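Local coordinates for protein diol-dehydratase (Roseburia inulinivorans, PDB 5I2A) that probably acts as a B12-independent glycyl radical lyase that dehydrates 1,2-propanediol, at residues 5-19 with 309-321. Residues are numbered along the deposited sequence; the frame is centred on the assembly and turned at random. Where two conformers were deposited one is given.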
# COMPACT_ATOMS: atom_id res chain seq x y z
N ASP A 5 -15.32 34.04 -37.63
CA ASP A 5 -14.67 34.61 -38.81
C ASP A 5 -13.52 33.71 -39.26
O ASP A 5 -12.42 33.77 -38.70
CB ASP A 5 -14.15 36.03 -38.51
CG ASP A 5 -13.39 36.65 -39.68
OD1 ASP A 5 -13.39 36.10 -40.80
OD2 ASP A 5 -12.79 37.73 -39.47
N SER A 6 -13.77 32.91 -40.29
CA SER A 6 -12.84 31.87 -40.72
C SER A 6 -11.65 32.33 -41.56
O SER A 6 -10.85 31.50 -41.99
CB SER A 6 -13.60 30.79 -41.49
OG SER A 6 -14.09 31.27 -42.72
N THR A 7 -11.51 33.63 -41.81
CA THR A 7 -10.36 34.10 -42.58
C THR A 7 -9.09 33.84 -41.77
O THR A 7 -9.03 34.14 -40.58
CB THR A 7 -10.46 35.61 -42.94
OG1 THR A 7 -10.34 36.40 -41.75
CG2 THR A 7 -11.77 35.94 -43.61
N PRO A 8 -8.07 33.24 -42.41
CA PRO A 8 -6.79 32.94 -41.76
C PRO A 8 -6.08 34.21 -41.29
O PRO A 8 -6.02 35.19 -42.03
CB PRO A 8 -5.98 32.25 -42.87
CG PRO A 8 -7.01 31.67 -43.78
CD PRO A 8 -8.16 32.65 -43.76
N ILE A 9 -5.54 34.17 -40.07
CA ILE A 9 -4.84 35.31 -39.49
C ILE A 9 -3.35 35.23 -39.83
O ILE A 9 -2.80 34.15 -39.95
CB ILE A 9 -5.06 35.33 -37.96
CG1 ILE A 9 -6.54 35.51 -37.65
CG2 ILE A 9 -4.27 36.43 -37.31
CD1 ILE A 9 -6.91 35.18 -36.23
N ALA A 10 -2.72 36.39 -40.03
CA ALA A 10 -1.34 36.42 -40.50
C ALA A 10 -0.38 35.80 -39.50
O ALA A 10 -0.65 35.74 -38.30
CB ALA A 10 -0.91 37.86 -40.81
N LYS A 11 0.74 35.33 -40.01
CA LYS A 11 1.78 34.72 -39.22
C LYS A 11 2.88 35.72 -38.87
O LYS A 11 3.46 36.34 -39.76
CB LYS A 11 2.38 33.52 -39.96
CG LYS A 11 3.56 32.86 -39.24
CD LYS A 11 3.92 31.51 -39.86
CE LYS A 11 5.26 31.54 -40.54
NZ LYS A 11 5.88 30.19 -40.58
N SER A 12 3.17 35.88 -37.59
CA SER A 12 4.27 36.72 -37.12
C SER A 12 5.64 36.16 -37.52
O SER A 12 5.84 34.95 -37.59
CB SER A 12 4.21 36.88 -35.60
OG SER A 12 5.40 37.44 -35.09
N ASP A 13 6.60 37.07 -37.75
CA ASP A 13 7.93 36.66 -38.18
C ASP A 13 8.71 36.01 -37.03
O ASP A 13 9.73 35.36 -37.25
CB ASP A 13 8.72 37.87 -38.74
CG ASP A 13 9.01 38.94 -37.68
OD1 ASP A 13 8.13 39.21 -36.83
OD2 ASP A 13 10.12 39.50 -37.71
N ARG A 14 8.20 36.18 -35.81
CA ARG A 14 8.79 35.53 -34.63
C ARG A 14 8.77 34.00 -34.75
O ARG A 14 9.72 33.33 -34.35
CB ARG A 14 8.02 35.95 -33.37
CG ARG A 14 8.57 35.41 -32.05
CD ARG A 14 7.54 35.57 -30.93
NE ARG A 14 6.90 36.88 -30.96
CZ ARG A 14 7.30 37.93 -30.24
NH1 ARG A 14 8.33 37.82 -29.42
NH2 ARG A 14 6.65 39.08 -30.33
N ILE A 15 7.70 33.46 -35.32
CA ILE A 15 7.44 32.03 -35.26
C ILE A 15 8.55 31.18 -35.88
O ILE A 15 9.04 30.25 -35.26
CB ILE A 15 6.09 31.68 -35.95
CG1 ILE A 15 4.96 32.48 -35.29
CG2 ILE A 15 5.81 30.18 -35.90
CD1 ILE A 15 4.99 32.50 -33.76
N LYS A 16 8.97 31.51 -37.10
CA LYS A 16 10.02 30.74 -37.74
C LYS A 16 11.33 30.78 -36.95
O LYS A 16 12.07 29.79 -36.91
CB LYS A 16 10.27 31.25 -39.17
CG LYS A 16 11.39 30.50 -39.88
CD LYS A 16 11.47 30.87 -41.35
CE LYS A 16 12.29 29.86 -42.12
NZ LYS A 16 13.71 29.85 -41.69
N ARG A 17 11.61 31.90 -36.30
CA ARG A 17 12.82 31.98 -35.50
C ARG A 17 12.70 31.12 -34.24
O ARG A 17 13.66 30.48 -33.83
CB ARG A 17 13.15 33.44 -35.14
CG ARG A 17 13.40 34.33 -36.40
CD ARG A 17 14.07 35.66 -36.03
NE ARG A 17 13.17 36.53 -35.29
CZ ARG A 17 12.33 37.40 -35.85
NH1 ARG A 17 12.29 37.52 -37.17
NH2 ARG A 17 11.55 38.16 -35.10
N LEU A 18 11.52 31.10 -33.63
CA LEU A 18 11.27 30.21 -32.50
C LEU A 18 11.49 28.77 -32.92
O LEU A 18 12.14 28.00 -32.21
CB LEU A 18 9.85 30.37 -31.96
CG LEU A 18 9.58 31.73 -31.33
CD1 LEU A 18 8.10 31.91 -31.04
CD2 LEU A 18 10.42 31.90 -30.07
N VAL A 19 10.96 28.41 -34.08
CA VAL A 19 11.06 27.04 -34.57
C VAL A 19 12.51 26.62 -34.84
O VAL A 19 12.96 25.57 -34.37
CB VAL A 19 10.21 26.85 -35.84
CG1 VAL A 19 10.59 25.56 -36.53
CG2 VAL A 19 8.73 26.85 -35.47
N ARG A 309 -6.94 39.87 -33.08
CA ARG A 309 -6.87 38.55 -33.67
C ARG A 309 -5.42 38.17 -33.98
O ARG A 309 -5.01 37.02 -33.81
CB ARG A 309 -7.73 38.48 -34.93
CG ARG A 309 -9.23 38.42 -34.63
CD ARG A 309 -10.07 38.52 -35.88
NE ARG A 309 -10.51 37.22 -36.37
CZ ARG A 309 -10.12 36.70 -37.52
NH1 ARG A 309 -9.30 37.39 -38.29
NH2 ARG A 309 -10.56 35.51 -37.92
N GLU A 310 -4.64 39.15 -34.41
CA GLU A 310 -3.27 38.88 -34.82
C GLU A 310 -2.42 38.44 -33.63
O GLU A 310 -1.60 37.53 -33.75
CB GLU A 310 -2.64 40.11 -35.49
CG GLU A 310 -3.11 40.37 -36.92
CD GLU A 310 -4.58 40.76 -36.97
OE1 GLU A 310 -5.29 40.28 -37.88
OE2 GLU A 310 -5.02 41.52 -36.10
N TYR A 311 -2.60 39.10 -32.49
CA TYR A 311 -1.80 38.77 -31.32
C TYR A 311 -2.26 37.45 -30.71
O TYR A 311 -1.43 36.66 -30.23
CB TYR A 311 -1.88 39.87 -30.26
CG TYR A 311 -0.92 39.66 -29.12
CD1 TYR A 311 0.45 39.60 -29.35
CD2 TYR A 311 -1.37 39.52 -27.82
CE1 TYR A 311 1.35 39.41 -28.32
CE2 TYR A 311 -0.48 39.33 -26.77
CZ TYR A 311 0.87 39.27 -27.03
OH TYR A 311 1.75 39.07 -26.01
N ALA A 312 -3.56 37.21 -30.74
CA ALA A 312 -4.12 35.94 -30.30
C ALA A 312 -3.53 34.78 -31.11
O ALA A 312 -3.16 33.76 -30.54
CB ALA A 312 -5.63 35.94 -30.40
N GLN A 313 -3.45 34.95 -32.43
CA GLN A 313 -2.89 33.93 -33.30
C GLN A 313 -1.42 33.74 -32.98
O GLN A 313 -0.92 32.61 -32.96
CB GLN A 313 -3.04 34.30 -34.78
CG GLN A 313 -2.58 33.20 -35.73
CD GLN A 313 -3.51 31.98 -35.70
OE1 GLN A 313 -4.71 32.09 -35.94
NE2 GLN A 313 -2.95 30.82 -35.36
N GLU A 314 -0.72 34.84 -32.72
CA GLU A 314 0.69 34.76 -32.40
C GLU A 314 0.91 33.97 -31.10
O GLU A 314 1.83 33.16 -31.00
CB GLU A 314 1.31 36.15 -32.27
CG GLU A 314 2.84 36.11 -32.17
CD GLU A 314 3.47 37.50 -32.12
OE1 GLU A 314 2.77 38.46 -31.76
OE2 GLU A 314 4.67 37.62 -32.43
N LEU A 315 0.05 34.21 -30.11
CA LEU A 315 0.13 33.50 -28.84
C LEU A 315 -0.10 32.00 -29.03
O LEU A 315 0.63 31.17 -28.50
CB LEU A 315 -0.87 34.07 -27.83
CG LEU A 315 -0.56 35.44 -27.23
CD1 LEU A 315 -1.77 35.99 -26.49
CD2 LEU A 315 0.66 35.41 -26.32
N ILE A 316 -1.12 31.65 -29.80
CA ILE A 316 -1.44 30.26 -30.07
C ILE A 316 -0.28 29.60 -30.83
O ILE A 316 0.13 28.47 -30.50
CB ILE A 316 -2.75 30.13 -30.85
CG1 ILE A 316 -3.92 30.62 -29.99
CG2 ILE A 316 -2.97 28.69 -31.28
CD1 ILE A 316 -5.26 30.69 -30.73
N ASP A 317 0.26 30.30 -31.83
CA ASP A 317 1.42 29.81 -32.55
C ASP A 317 2.58 29.54 -31.59
O ASP A 317 3.30 28.54 -31.72
CB ASP A 317 1.86 30.80 -33.63
CG ASP A 317 0.89 30.89 -34.80
OD1 ASP A 317 -0.09 30.11 -34.85
OD2 ASP A 317 1.10 31.74 -35.68
N CYS A 318 2.77 30.43 -30.62
CA CYS A 318 3.82 30.25 -29.63
C CYS A 318 3.60 28.97 -28.80
O CYS A 318 4.55 28.25 -28.50
CB CYS A 318 3.91 31.48 -28.72
SG CYS A 318 4.79 32.92 -29.47
N ILE A 319 2.35 28.69 -28.44
CA ILE A 319 2.03 27.47 -27.71
C ILE A 319 2.32 26.23 -28.56
O ILE A 319 2.87 25.26 -28.06
CB ILE A 319 0.57 27.46 -27.23
CG1 ILE A 319 0.38 28.51 -26.14
CG2 ILE A 319 0.14 26.07 -26.72
CD1 ILE A 319 -1.04 28.71 -25.75
N TRP A 320 1.98 26.29 -29.84
CA TRP A 320 2.27 25.19 -30.76
C TRP A 320 3.78 24.94 -30.77
O TRP A 320 4.22 23.79 -30.73
CB TRP A 320 1.75 25.51 -32.15
CG TRP A 320 0.38 24.95 -32.52
CD1 TRP A 320 0.04 24.31 -33.68
CD2 TRP A 320 -0.82 24.97 -31.71
NE1 TRP A 320 -1.29 23.97 -33.67
CE2 TRP A 320 -1.84 24.36 -32.47
CE3 TRP A 320 -1.13 25.45 -30.44
CZ2 TRP A 320 -3.14 24.22 -32.00
CZ3 TRP A 320 -2.42 25.31 -29.97
CH2 TRP A 320 -3.41 24.70 -30.75
N VAL A 321 4.57 26.01 -30.80
CA VAL A 321 6.03 25.82 -30.77
C VAL A 321 6.46 25.16 -29.46
O VAL A 321 7.22 24.19 -29.46
CB VAL A 321 6.80 27.14 -30.98
CG1 VAL A 321 8.28 26.94 -30.76
CG2 VAL A 321 6.54 27.68 -32.39
O HOH W 1 -6.27 32.05 -38.33
O HOH W 2 -0.01 36.37 -35.77
O HOH W 3 -4.49 38.91 -40.01
O HOH W 4 1.95 34.42 -35.42
O HOH W 5 3.82 40.70 -30.87
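Asp-5 lays its carboxylate over one face of the Arg-309 guanidinium, the two planes only 12° apart, with OD2 3.5 Å from CZ; this salt bridge works through charge alone, as no N-H points at the oxygen. The other oxygen of Asp-5, OD1, accepts from Thr-7 N, an Asx turn, and from Thr-7 OG1 on the same face, while Arg-309 NH2 gives Thr-7 O a weak bond in the guanidinium plane. Ile-9 covers the opposite face of that group, CG1 lying 3.4 Å from NH1. With CG1 beside the backbone N (chi1 -62°), the CG2 branch lies anti to it and rests on Gln-313 CB at 3.5 Å. Four waters join the backbone of Ile-9, Ala-10 and Ser-12 to Glu-310, Gln-313 and Asp-317, whose OD2 also bonds His-373. Ser-12 OG caps the turn into helix 14-22 by accepting from Arg-14 N, and donates to Glu-314 OE2 at 2.8 Å. Arg-14 NE reaches this same oxygen from the other face of the carboxylate, 2.8 Å away and nearly straight, in a salt bridge; Arg-14 NH2 is paired with Glu-243. An alanine in place of Glu-314 would probably leave Ser-12 OG without its acceptor and Arg-14 NE without its charged mate. Beyond, Ile-15 is a knob among Glu-314, Asp-317, Cys-318 and Val-321, its CD1 3.6 Å from Asp-317 CB. Leu-18 CD1 meets Cys-318 SG at 3.8 Å, and Val-19 closes on Val-321 as the two helices run side by side, their axes 10° apart. At the periphery of the PFL-like fold, charge, water and buried Ile-9 thus fasten the loop part to helix 309-323, and apolar packing the helix beyond; between them Glu-314, its carboxylate gripped from both faces, probably holds its negative charge.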